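Local coordinates for protein acetyltransferase (Agrobacterium tumefaciens, PDB 2DXQ) that probably transfers an acetyl group from acetyl-CoA to a still unidentified acceptor, as a putative acetyltransferase of the GNAT family, at residues Ala78-Phe83 against Ala113-Val118; Ala66-Val71 against Ala82-Val87; Val102-Ile107 against Glu134-Val139; Arg9-Gly14 against Leu51-Ala56; Leu19-Gln24 against Asn59-Ala64. One frame throughout, in Å; residues are numbered along the deposited sequence.

Contact 1 of 5, residues Ala78-Phe83 against Ala113-Val118; sequences ARPYAF and ANCYKV. With PO4 (phosphate ion), chain D.
With CG opposite its carbonyl carbon (chi1 -73°) and the chain kinked further out (chi3 75°), R79 bends its guanidinium against Y116, whose CB sits centrally over one face of the flat group. The same bend brings R79 NE to the backbone carbonyl of N114, a hydrogen bond of 3.2 Å from NE to O with the donor tilted out of the carbonyl plane. The amide plane of N114 is turned only 20° from that of the guanidinium, its OD1 3.0 Å from R79 NH2. Next along, P80 O accepts from Y116 N at 3.1 Å, and C115 CA-H points at that same oxygen. A82 N then donates to K117 O at 3.1 Å, beside the parallel bridge of A82 with V118. C115 SG packs 3.9 Å from A82 CB and 4.0 Å from P80 CG. Y116 OH donates to phosphate O1 at 2.9 Å; this ion, probably from the crystallisation liquor, is also held by R76 and by R148 of the second subunit. N114, with positive phi, is the C-prime residue of the Schellman motif that ends helix 98-112. The whole closes a beta-alpha-beta crossover between parallel strands 81-88 and 117-122, an element of the GNAT fold.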
# COMPACT_ATOMS: atom_id res chain seq x y z
N ALA A 78 15.11 -4.41 -8.06
CA ALA A 78 14.86 -4.71 -6.65
C ALA A 78 14.72 -3.45 -5.78
O ALA A 78 15.16 -3.42 -4.64
CB ALA A 78 15.92 -5.69 -6.06
N ARG A 79 14.09 -2.43 -6.34
CA ARG A 79 13.89 -1.17 -5.62
C ARG A 79 12.54 -1.16 -4.94
O ARG A 79 11.56 -1.65 -5.52
CB ARG A 79 13.99 -0.01 -6.58
CG ARG A 79 15.41 0.26 -7.04
CD ARG A 79 15.42 1.38 -8.01
NE ARG A 79 15.24 2.68 -7.37
CZ ARG A 79 15.09 3.82 -8.04
NH1 ARG A 79 15.10 3.80 -9.37
NH2 ARG A 79 14.93 4.97 -7.39
N PRO A 80 12.48 -0.63 -3.71
CA PRO A 80 11.21 -0.65 -2.98
C PRO A 80 10.19 0.30 -3.64
O PRO A 80 10.54 1.11 -4.50
CB PRO A 80 11.60 -0.17 -1.57
CG PRO A 80 12.81 0.70 -1.80
CD PRO A 80 13.55 0.00 -2.91
N TYR A 81 8.93 0.16 -3.26
CA TYR A 81 7.94 1.15 -3.66
C TYR A 81 7.18 1.55 -2.41
O TYR A 81 7.30 0.91 -1.36
CB TYR A 81 6.99 0.62 -4.76
CG TYR A 81 6.32 -0.67 -4.37
CD1 TYR A 81 6.88 -1.90 -4.74
CD2 TYR A 81 5.14 -0.67 -3.63
CE1 TYR A 81 6.29 -3.10 -4.37
CE2 TYR A 81 4.54 -1.87 -3.24
CZ TYR A 81 5.12 -3.08 -3.61
OH TYR A 81 4.52 -4.25 -3.25
N ALA A 82 6.37 2.59 -2.52
CA ALA A 82 5.70 3.08 -1.33
C ALA A 82 4.26 3.45 -1.61
O ALA A 82 3.91 3.78 -2.75
CB ALA A 82 6.43 4.30 -0.78
N PHE A 83 3.44 3.39 -0.56
CA PHE A 83 2.10 3.98 -0.58
C PHE A 83 2.02 5.07 0.47
O PHE A 83 2.73 5.02 1.50
CB PHE A 83 1.05 2.95 -0.18
CG PHE A 83 0.91 1.81 -1.15
CD1 PHE A 83 0.07 1.92 -2.24
CD2 PHE A 83 1.60 0.63 -0.94
CE1 PHE A 83 -0.07 0.86 -3.14
CE2 PHE A 83 1.46 -0.45 -1.82
CZ PHE A 83 0.62 -0.33 -2.92
N ALA A 113 14.68 6.77 0.50
CA ALA A 113 14.81 5.33 0.79
C ALA A 113 14.95 4.49 -0.48
O ALA A 113 14.90 3.25 -0.43
CB ALA A 113 13.61 4.86 1.63
N ASN A 114 15.12 5.18 -1.61
CA ASN A 114 15.31 4.63 -2.96
C ASN A 114 14.05 3.99 -3.55
O ASN A 114 14.15 3.12 -4.40
CB ASN A 114 16.49 3.63 -3.03
CG ASN A 114 17.02 3.46 -4.46
OD1 ASN A 114 16.98 4.38 -5.26
ND2 ASN A 114 17.51 2.26 -4.77
N CYS A 115 12.88 4.44 -3.11
CA CYS A 115 11.64 3.96 -3.75
C CYS A 115 11.55 4.49 -5.19
O CYS A 115 11.80 5.67 -5.44
CB CYS A 115 10.39 4.41 -2.97
SG CYS A 115 10.18 3.62 -1.40
N TYR A 116 11.20 3.62 -6.13
CA TYR A 116 11.08 4.08 -7.52
C TYR A 116 9.76 4.79 -7.81
O TYR A 116 9.65 5.57 -8.76
CB TYR A 116 11.35 2.95 -8.51
CG TYR A 116 10.26 1.92 -8.67
CD1 TYR A 116 10.22 0.78 -7.87
CD2 TYR A 116 9.30 2.06 -9.67
CE1 TYR A 116 9.24 -0.18 -8.04
CE2 TYR A 116 8.30 1.11 -9.83
CZ TYR A 116 8.28 -0.01 -9.02
OH TYR A 116 7.30 -0.97 -9.19
N LYS A 117 8.75 4.51 -7.00
CA LYS A 117 7.46 5.17 -7.14
C LYS A 117 6.78 5.29 -5.78
O LYS A 117 7.08 4.54 -4.84
CB LYS A 117 6.56 4.41 -8.12
CG LYS A 117 6.09 3.07 -7.59
CD LYS A 117 5.18 2.34 -8.58
CE LYS A 117 5.01 0.90 -8.14
NZ LYS A 117 4.01 0.17 -9.00
N VAL A 118 5.89 6.27 -5.67
CA VAL A 118 5.03 6.41 -4.51
C VAL A 118 3.59 6.46 -5.03
O VAL A 118 3.31 7.23 -5.93
CB VAL A 118 5.36 7.69 -3.70
CG1 VAL A 118 4.46 7.79 -2.46
CG2 VAL A 118 6.83 7.67 -3.27
P PO4 D . 5.33 0.02 -12.44
O1 PO4 D . 6.65 -0.50 -11.95
O2 PO4 D . 5.53 1.21 -13.33
O3 PO4 D . 4.59 -1.06 -13.20
O4 PO4 D . 4.48 0.45 -11.28

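Contact 2 of 5, residues Ala66-Val71 against Ala82-Val87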
# COMPACT_ATOMS: atom_id res chain seq x y z
N ALA A 66 0.07 12.07 7.59
CA ALA A 66 0.09 11.13 6.46
C ALA A 66 0.93 9.95 6.90
O ALA A 66 1.94 10.13 7.60
CB ALA A 66 0.71 11.79 5.24
N THR A 67 0.54 8.75 6.45
CA THR A 67 1.29 7.55 6.80
C THR A 67 2.01 7.04 5.55
O THR A 67 1.40 6.89 4.49
CB THR A 67 0.36 6.46 7.34
OG1 THR A 67 -0.32 6.96 8.51
CG2 THR A 67 1.14 5.16 7.66
N LEU A 68 3.31 6.79 5.70
CA LEU A 68 4.13 6.27 4.62
C LEU A 68 4.35 4.79 4.83
O LEU A 68 4.71 4.36 5.93
CB LEU A 68 5.48 6.99 4.59
CG LEU A 68 6.49 6.52 3.56
CD1 LEU A 68 5.98 6.72 2.12
CD2 LEU A 68 7.80 7.29 3.81
N LEU A 69 4.16 4.01 3.77
CA LEU A 69 4.40 2.56 3.81
C LEU A 69 5.44 2.24 2.75
O LEU A 69 5.18 2.35 1.56
CB LEU A 69 3.11 1.79 3.53
CG LEU A 69 1.84 2.23 4.26
CD1 LEU A 69 0.61 1.55 3.68
CD2 LEU A 69 1.97 1.93 5.76
N ILE A 70 6.64 1.87 3.19
CA ILE A 70 7.71 1.51 2.26
C ILE A 70 7.79 -0.01 2.22
O ILE A 70 7.82 -0.66 3.27
CB ILE A 70 9.08 2.09 2.68
CG1 ILE A 70 9.05 3.63 2.64
CG2 ILE A 70 10.19 1.57 1.75
CD1 ILE A 70 10.28 4.31 3.31
N VAL A 71 7.82 -0.56 1.00
CA VAL A 71 7.62 -2.00 0.79
C VAL A 71 8.82 -2.60 0.05
O VAL A 71 9.19 -2.10 -1.01
CB VAL A 71 6.35 -2.27 -0.05
CG1 VAL A 71 6.02 -3.78 -0.07
CG2 VAL A 71 5.14 -1.46 0.48
N ALA A 82 6.37 2.59 -2.52
CA ALA A 82 5.70 3.08 -1.33
C ALA A 82 4.26 3.45 -1.61
O ALA A 82 3.91 3.78 -2.75
CB ALA A 82 6.43 4.30 -0.78
N PHE A 83 3.44 3.39 -0.56
CA PHE A 83 2.10 3.98 -0.58
C PHE A 83 2.02 5.07 0.47
O PHE A 83 2.73 5.02 1.50
CB PHE A 83 1.05 2.95 -0.18
CG PHE A 83 0.91 1.81 -1.15
CD1 PHE A 83 0.07 1.92 -2.24
CD2 PHE A 83 1.60 0.63 -0.94
CE1 PHE A 83 -0.07 0.86 -3.14
CE2 PHE A 83 1.46 -0.45 -1.82
CZ PHE A 83 0.62 -0.33 -2.92
N ILE A 84 1.14 6.03 0.24
CA ILE A 84 0.79 7.00 1.28
C ILE A 84 -0.68 6.87 1.63
O ILE A 84 -1.54 6.81 0.73
CB ILE A 84 1.17 8.44 0.87
CG1 ILE A 84 2.70 8.58 0.84
CG2 ILE A 84 0.57 9.47 1.84
CD1 ILE A 84 3.19 9.92 0.32
N GLU A 85 -0.98 6.79 2.93
CA GLU A 85 -2.33 6.53 3.39
C GLU A 85 -2.75 7.45 4.53
O GLU A 85 -1.92 8.11 5.15
CB GLU A 85 -2.47 5.07 3.85
CG GLU A 85 -2.96 4.13 2.73
CD GLU A 85 -4.38 4.46 2.29
OE1 GLU A 85 -5.06 5.24 3.00
OE2 GLU A 85 -4.81 3.96 1.23
N ASN A 86 -4.05 7.48 4.78
CA ASN A 86 -4.66 8.22 5.89
C ASN A 86 -4.16 9.65 6.03
O ASN A 86 -3.69 10.07 7.10
CB ASN A 86 -4.58 7.43 7.19
CG ASN A 86 -5.41 6.17 7.13
OD1 ASN A 86 -6.49 6.15 6.53
ND2 ASN A 86 -4.91 5.11 7.74
N VAL A 87 -4.28 10.37 4.94
CA VAL A 87 -3.91 11.78 4.94
C VAL A 87 -5.08 12.61 5.47
O VAL A 87 -6.20 12.49 4.96
CB VAL A 87 -3.58 12.23 3.50
CG1 VAL A 87 -3.32 13.71 3.46
CG2 VAL A 87 -2.37 11.45 2.99
O HOH W 1 -1.69 9.26 9.03
O HOH W 2 -2.41 5.16 8.89
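L68 and A82 fit as knob and hollow: L68 CD1 settles over the small methyl of A82, 3.8 Å from A82 CB and 4.0 Å from I84 CG1. L68 gets there with CG swung away from its own backbone N (chi1 177°). Farther along this face A66 CB drops between two branched neighbours, 4.1 Å from I84 CG2 and 3.8 Å from V87 CG2. T67, L69, F83 and E85 occupy the other face. There L69 CD1 leans on F83 CB. V71 CG2 meets the edge of the F83 ring, 4.3 Å from F83 CD2. T67 with E85 and L69 with F83 are hydrogen-bonded antiparallel pairs, each tied by two backbone N-H to O bonds. At the polar end T67 OG1 binds two waters, which continue to N86 O and N86 ND2; that amide nitrogen also reaches N73 of the second subunit. E85 OE1 accepts from N86 N at 3.0 Å. The L68-I84 face is covered by helix 98-112, through T109, A106 and I107; strand 51-58 flanks strand 61-71, strand 117-122 flanks strand 81-88, and F83 stacks on F83 of the second subunit.

Contact 3 of 5, residues Val102-Ile107 against Glu134-Val139; sequences VVRHAI and ESCGFV
S135, approached by R104 through its carbonyl, has a hydroxyl gripped twice from outside the contact: OG is hydrogen-bonded to F132 O and to R100 NH1, so its rotation is probably fixed. The carbonyl oxygen receives R104 NH1 at 3.2 Å, but the bond is weak, bent to 131° at the hydrogen although S135 O lies near the guanidinium plane. R104 reaches it by a kink at chi3 (74°), and its CG rides 4.1 Å from C136 CB on the way. Deeper in, V103 turns CG1 away from its backbone N (chi1 173°) and sets it between two partners, 3.7 Å from C136 SG and 3.8 Å from F138 CE2. The valine methyl comes to the edge of the F138 ring, close to its plane. I107 CD1 approaches the same ring atom, F138 CE2, at 3.7 Å, and also packs 3.5 Å from C136 O. The chain can turn so sharply here because G137, with positive phi, ends helix 127-135 in a Schellman motif; G137 N bonds back to E134 O at 2.9 Å. The turn lies against the flank of helix 98-112. V103 and I107 also touch V87 and I84 of strand 81-88, on which F138 rests too, so helix, turn and sheet share one apolar layer, and I107 extends it to I147 of the second subunit.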
# COMPACT_ATOMS: atom_id res chain seq x y z
N VAL A 102 3.14 17.65 5.02
CA VAL A 102 3.28 16.27 5.48
C VAL A 102 3.30 15.24 4.32
O VAL A 102 4.07 14.26 4.35
CB VAL A 102 2.26 15.98 6.60
CG1 VAL A 102 0.83 15.83 6.06
CG2 VAL A 102 2.67 14.76 7.38
N VAL A 103 2.50 15.48 3.29
CA VAL A 103 2.48 14.56 2.14
C VAL A 103 3.79 14.67 1.37
O VAL A 103 4.41 13.65 1.02
CB VAL A 103 1.27 14.82 1.21
CG1 VAL A 103 1.36 13.96 -0.06
CG2 VAL A 103 -0.07 14.55 1.98
N ARG A 104 4.22 15.90 1.12
CA ARG A 104 5.48 16.11 0.39
C ARG A 104 6.68 15.51 1.17
O ARG A 104 7.57 14.89 0.58
CB ARG A 104 5.67 17.59 0.01
CG ARG A 104 4.75 18.02 -1.13
CD ARG A 104 4.98 19.45 -1.56
NE ARG A 104 6.23 19.56 -2.31
CZ ARG A 104 6.34 19.57 -3.63
NH1 ARG A 104 5.26 19.50 -4.42
NH2 ARG A 104 7.54 19.66 -4.18
N HIS A 105 6.66 15.63 2.50
CA HIS A 105 7.71 15.04 3.34
C HIS A 105 7.73 13.52 3.21
O HIS A 105 8.79 12.90 3.07
CB HIS A 105 7.57 15.44 4.80
CG HIS A 105 8.70 14.95 5.66
ND1 HIS A 105 9.94 15.55 5.67
CD2 HIS A 105 8.76 13.93 6.55
CE1 HIS A 105 10.72 14.91 6.53
NE2 HIS A 105 10.03 13.92 7.07
N ALA A 106 6.54 12.92 3.23
CA ALA A 106 6.43 11.48 3.06
C ALA A 106 6.95 11.02 1.68
O ALA A 106 7.70 10.03 1.59
CB ALA A 106 4.95 11.04 3.30
N ILE A 107 6.63 11.77 0.63
CA ILE A 107 7.16 11.49 -0.72
C ILE A 107 8.69 11.56 -0.69
O ILE A 107 9.38 10.65 -1.16
CB ILE A 107 6.61 12.47 -1.75
CG1 ILE A 107 5.12 12.16 -1.98
CG2 ILE A 107 7.37 12.37 -3.09
CD1 ILE A 107 4.35 13.26 -2.71
N GLU A 134 -2.28 16.60 -6.73
CA GLU A 134 -1.46 17.05 -7.85
C GLU A 134 -0.45 18.12 -7.39
O GLU A 134 0.69 18.11 -7.82
CB GLU A 134 -2.33 17.55 -9.00
CG GLU A 134 -3.11 16.39 -9.67
CD GLU A 134 -4.13 16.84 -10.67
OE1 GLU A 134 -4.52 18.03 -10.66
OE2 GLU A 134 -4.58 15.98 -11.47
N SER A 135 -0.88 18.98 -6.48
CA SER A 135 -0.01 20.04 -5.95
C SER A 135 1.12 19.48 -5.09
O SER A 135 2.12 20.17 -4.85
CB SER A 135 -0.83 21.07 -5.16
OG SER A 135 -1.19 20.63 -3.86
N CYS A 136 0.99 18.22 -4.65
CA CYS A 136 2.04 17.52 -3.90
C CYS A 136 3.03 16.84 -4.83
O CYS A 136 4.03 16.27 -4.37
CB CYS A 136 1.42 16.47 -2.95
SG CYS A 136 0.45 17.18 -1.62
N GLY A 137 2.75 16.86 -6.13
CA GLY A 137 3.63 16.22 -7.11
C GLY A 137 3.08 14.94 -7.71
O GLY A 137 3.68 14.38 -8.65
N PHE A 138 1.97 14.44 -7.17
CA PHE A 138 1.33 13.24 -7.74
C PHE A 138 0.73 13.51 -9.12
O PHE A 138 0.25 14.62 -9.40
CB PHE A 138 0.19 12.74 -6.85
CG PHE A 138 0.64 12.00 -5.62
CD1 PHE A 138 1.17 10.70 -5.72
CD2 PHE A 138 0.53 12.58 -4.36
CE1 PHE A 138 1.58 9.99 -4.57
CE2 PHE A 138 0.93 11.86 -3.20
CZ PHE A 138 1.45 10.59 -3.31
N VAL A 139 0.75 12.49 -9.97
CA VAL A 139 0.05 12.55 -11.25
C VAL A 139 -1.10 11.53 -11.21
O VAL A 139 -0.93 10.42 -10.68
CB VAL A 139 1.01 12.21 -12.41
CG1 VAL A 139 0.30 12.35 -13.74
CG2 VAL A 139 2.22 13.12 -12.36

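Contact 4 of 5, residues Arg9-Gly14 against Leu51-Ala56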
# COMPACT_ATOMS: atom_id res chain seq x y z
N ARG A 9 7.46 15.98 12.05
CA ARG A 9 8.23 14.86 12.58
C ARG A 9 7.44 13.56 12.44
O ARG A 9 6.25 13.60 12.13
CB ARG A 9 8.55 15.09 14.06
CG ARG A 9 7.34 15.43 14.90
CD ARG A 9 7.73 15.59 16.38
NE ARG A 9 6.56 15.94 17.19
CZ ARG A 9 5.66 15.06 17.61
NH1 ARG A 9 5.78 13.77 17.29
NH2 ARG A 9 4.65 15.46 18.36
N ALA A 10 8.11 12.44 12.67
CA ALA A 10 7.44 11.17 12.81
C ALA A 10 6.69 11.17 14.14
O ALA A 10 7.15 11.78 15.13
CB ALA A 10 8.44 10.01 12.77
N ALA A 11 5.55 10.49 14.15
CA ALA A 11 4.78 10.29 15.38
C ALA A 11 5.49 9.29 16.28
O ALA A 11 6.26 8.44 15.80
CB ALA A 11 3.37 9.80 15.05
N GLY A 12 5.20 9.39 17.57
CA GLY A 12 5.75 8.46 18.57
C GLY A 12 4.74 8.28 19.68
O GLY A 12 3.60 8.72 19.56
N PRO A 13 5.16 7.64 20.79
CA PRO A 13 4.29 7.23 21.90
C PRO A 13 3.18 8.24 22.26
O PRO A 13 1.98 7.96 22.08
CB PRO A 13 5.28 7.07 23.06
CG PRO A 13 6.51 6.56 22.40
CD PRO A 13 6.57 7.27 21.05
N GLY A 14 3.58 9.42 22.73
CA GLY A 14 2.64 10.42 23.21
C GLY A 14 1.70 11.04 22.20
O GLY A 14 0.83 11.83 22.55
N LEU A 51 7.04 1.46 7.93
CA LEU A 51 5.87 2.31 8.17
C LEU A 51 6.27 3.49 9.05
O LEU A 51 6.87 3.31 10.10
CB LEU A 51 4.78 1.50 8.89
CG LEU A 51 3.40 2.15 9.16
CD1 LEU A 51 2.35 1.05 9.35
CD2 LEU A 51 3.39 3.11 10.35
N THR A 52 5.91 4.70 8.61
CA THR A 52 6.11 5.90 9.42
C THR A 52 4.86 6.76 9.35
O THR A 52 4.37 7.03 8.25
CB THR A 52 7.33 6.73 8.96
OG1 THR A 52 8.51 5.92 8.92
CG2 THR A 52 7.55 7.89 9.94
N ILE A 53 4.34 7.16 10.50
CA ILE A 53 3.24 8.12 10.55
C ILE A 53 3.91 9.48 10.75
O ILE A 53 4.65 9.67 11.72
CB ILE A 53 2.28 7.88 11.75
CG1 ILE A 53 1.67 6.47 11.73
CG2 ILE A 53 1.17 8.96 11.76
CD1 ILE A 53 0.97 6.06 13.08
N PHE A 54 3.67 10.42 9.83
CA PHE A 54 4.21 11.77 9.96
C PHE A 54 3.13 12.71 10.44
O PHE A 54 1.98 12.55 10.06
CB PHE A 54 4.78 12.25 8.63
CG PHE A 54 6.02 11.53 8.23
CD1 PHE A 54 7.21 11.74 8.93
CD2 PHE A 54 6.00 10.61 7.18
CE1 PHE A 54 8.39 11.06 8.56
CE2 PHE A 54 7.16 9.93 6.81
CZ PHE A 54 8.35 10.15 7.49
N VAL A 55 3.50 13.69 11.27
CA VAL A 55 2.59 14.74 11.71
C VAL A 55 3.20 16.13 11.48
O VAL A 55 4.40 16.31 11.63
CB VAL A 55 2.19 14.62 13.22
CG1 VAL A 55 1.23 13.44 13.43
CG2 VAL A 55 3.42 14.46 14.14
N ALA A 56 2.37 17.09 11.09
CA ALA A 56 2.74 18.50 11.18
C ALA A 56 2.12 18.98 12.47
O ALA A 56 0.98 18.60 12.80
CB ALA A 56 2.18 19.30 9.99
O HOH W 3 5.63 6.45 13.05
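R9 runs beside V55, the two side chains pointing the same way. From CB the chain turns CG into the space between backbone N and carbonyl carbon (chi1 52°); CG then lies 4.1 Å from V55 CG2. CD and NE continue fully extended, and the guanidinium arrives with V55 CG2 over one face, off-centre toward the rim and 4.0 Å from NH1. At the tip NH1 bonds to A10 O at 3.2 Å and forms a salt bridge with D15, so the cation is held from its own strand and from D15, just ahead of helix 16-26. Beneath the arginine the backbones pair: R9 N to V55 O, V55 N to R9 O at 2.9 Å, and A11 N to I53 O at 2.7 Å, each nearly straight. A10 CB meets T52 CG2 at 3.6 Å; that methyl also lies over a face of the F54 ring, toward its rim. A11 CB packs 4.0 Å from I53 CB on the other side. A water accepts from I53 N. Strand 51-58 is thus bordered by strand 6-10 and by strand 61-71; L19 and Y23 of helix 16-26 and F42 of helix 35-47 cover I53, while F54 faces helix 98-112 through V102, A106 and T109.

Contact 5 of 5, residues Leu19-Gln24 against Asn59-Ala64; sequences LLELYQ and NGKPVA
A classic beta bulge, in which V63 and A64 both face A56 of the neighbouring strand, lies under the tip of L22, one of the residues through which helix 16-26 rests on strand 61-71. L22 divides its two methyls over the strand. CD1 touches P62 CB at 3.9 Å and the carbonyl carbon of A64, and CD2 sits 4.0 Å from V63 C. The proline and leucine side chains cross at about a right angle, the flank of the pyrrolidine ring taking the leucine branch. CB of V63 and of A64 points away from the helix, so L22 meets these two residues through their backbone. The contact is almost wholly apolar. Toward solvent, E21 and K61 cross near a right angle; K61 bends at its last torsion (chi4 -144°), leaving NZ 4.5 Å from E21 OE1, beyond salt-bridge range, so any attraction is probably weak. The short axes of helix 19-24 and strand 61-64 pass 8.5 Å apart at 31°, so the two run roughly the same way. T65 and L90 complete the setting of L22, while V63 and A64 meet Y98 of helix 98-112 behind the strand. A sheet with helices on both faces, as here, is the alpha/beta architecture of the GNAT fold.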
# COMPACT_ATOMS: atom_id res chain seq x y z
N LEU A 19 -3.41 11.99 17.18
CA LEU A 19 -3.67 11.23 15.96
C LEU A 19 -5.10 10.74 15.90
O LEU A 19 -5.75 10.81 14.86
CB LEU A 19 -2.73 10.03 15.88
CG LEU A 19 -1.33 10.31 15.38
CD1 LEU A 19 -0.46 9.07 15.57
CD2 LEU A 19 -1.38 10.74 13.91
N LEU A 20 -5.61 10.25 17.02
CA LEU A 20 -7.00 9.80 17.04
C LEU A 20 -7.97 10.94 16.72
O LEU A 20 -8.95 10.76 15.99
CB LEU A 20 -7.34 9.11 18.37
CG LEU A 20 -6.65 7.76 18.64
CD1 LEU A 20 -6.92 7.30 20.07
CD2 LEU A 20 -7.18 6.69 17.65
N GLU A 21 -7.69 12.14 17.23
CA GLU A 21 -8.52 13.30 16.89
C GLU A 21 -8.52 13.60 15.39
O GLU A 21 -9.57 13.90 14.81
CB GLU A 21 -8.08 14.52 17.71
CG GLU A 21 -8.25 14.30 19.20
CD GLU A 21 -8.03 15.54 20.04
OE1 GLU A 21 -7.82 16.63 19.47
OE2 GLU A 21 -8.09 15.41 21.29
N LEU A 22 -7.35 13.50 14.77
CA LEU A 22 -7.25 13.69 13.32
C LEU A 22 -8.04 12.63 12.56
O LEU A 22 -8.75 12.94 11.62
CB LEU A 22 -5.78 13.69 12.87
CG LEU A 22 -4.97 14.93 13.28
CD1 LEU A 22 -3.49 14.72 12.94
CD2 LEU A 22 -5.51 16.18 12.55
N TYR A 23 -7.94 11.37 12.99
CA TYR A 23 -8.64 10.30 12.29
C TYR A 23 -10.15 10.37 12.49
O TYR A 23 -10.92 9.91 11.66
CB TYR A 23 -8.08 8.94 12.70
CG TYR A 23 -6.63 8.70 12.31
CD1 TYR A 23 -6.11 9.20 11.11
CD2 TYR A 23 -5.80 7.95 13.12
CE1 TYR A 23 -4.79 8.97 10.76
CE2 TYR A 23 -4.49 7.68 12.78
CZ TYR A 23 -3.98 8.20 11.59
OH TYR A 23 -2.68 7.94 11.25
N GLN A 24 -10.58 10.99 13.58
CA GLN A 24 -12.00 11.30 13.78
C GLN A 24 -12.49 12.38 12.81
O GLN A 24 -13.64 12.33 12.34
CB GLN A 24 -12.28 11.64 15.25
CG GLN A 24 -12.21 10.35 16.10
CD GLN A 24 -11.82 10.55 17.55
OE1 GLN A 24 -12.00 11.63 18.12
NE2 GLN A 24 -11.31 9.47 18.18
N ASN A 59 2.11 24.68 17.57
CA ASN A 59 2.17 24.80 19.04
C ASN A 59 2.13 23.42 19.70
O ASN A 59 1.47 23.24 20.74
CB ASN A 59 1.02 25.66 19.58
CG ASN A 59 0.85 26.95 18.83
OD1 ASN A 59 -0.23 27.25 18.31
ND2 ASN A 59 1.92 27.72 18.76
N GLY A 60 2.78 22.45 19.07
CA GLY A 60 2.82 21.07 19.59
C GLY A 60 1.63 20.18 19.27
O GLY A 60 1.71 18.97 19.48
N LYS A 61 0.53 20.75 18.77
CA LYS A 61 -0.66 19.97 18.42
C LYS A 61 -0.55 19.42 16.99
O LYS A 61 -0.30 20.19 16.06
CB LYS A 61 -1.93 20.80 18.53
CG LYS A 61 -3.20 19.96 18.35
CD LYS A 61 -4.45 20.81 18.18
CE LYS A 61 -5.68 19.94 18.27
NZ LYS A 61 -6.74 20.41 17.33
N PRO A 62 -0.74 18.09 16.82
CA PRO A 62 -0.85 17.58 15.46
C PRO A 62 -2.01 18.23 14.70
O PRO A 62 -3.16 18.23 15.19
CB PRO A 62 -1.10 16.06 15.67
CG PRO A 62 -0.49 15.78 17.01
CD PRO A 62 -0.80 17.01 17.83
N VAL A 63 -1.71 18.78 13.53
CA VAL A 63 -2.72 19.45 12.71
C VAL A 63 -2.85 18.84 11.31
O VAL A 63 -3.76 19.19 10.57
CB VAL A 63 -2.46 20.98 12.59
CG1 VAL A 63 -2.72 21.68 13.92
CG2 VAL A 63 -1.02 21.25 12.14
N ALA A 64 -1.91 17.98 10.95
CA ALA A 64 -2.03 17.17 9.72
C ALA A 64 -1.25 15.89 9.90
O ALA A 64 -0.33 15.83 10.72
CB ALA A 64 -1.52 17.91 8.49

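Overall arrangement
Contact 2 is the buried centre; the other four are partly buried and lie farther out. Contacts 1, 2 and 4 are strand pairings held mainly by backbone hydrogen bonds, and strand 81-88 is common to contacts 1 and 2, which share A82 and F83. Contacts 3 and 5 dock helices or turns through apolar side chains, with only a weak bond or a distant charge pair at the rim. Contact 4 meets contact 2 along strands 51-58 and 61-71, and contact 5 through the bulge facing A56. Helix 98-112, in contact 3, touches all the other four. Contacts 1, 2 and 3 meet the second subunit through several residues, contacts 4 and 5 more slightly, through L51 and Y23.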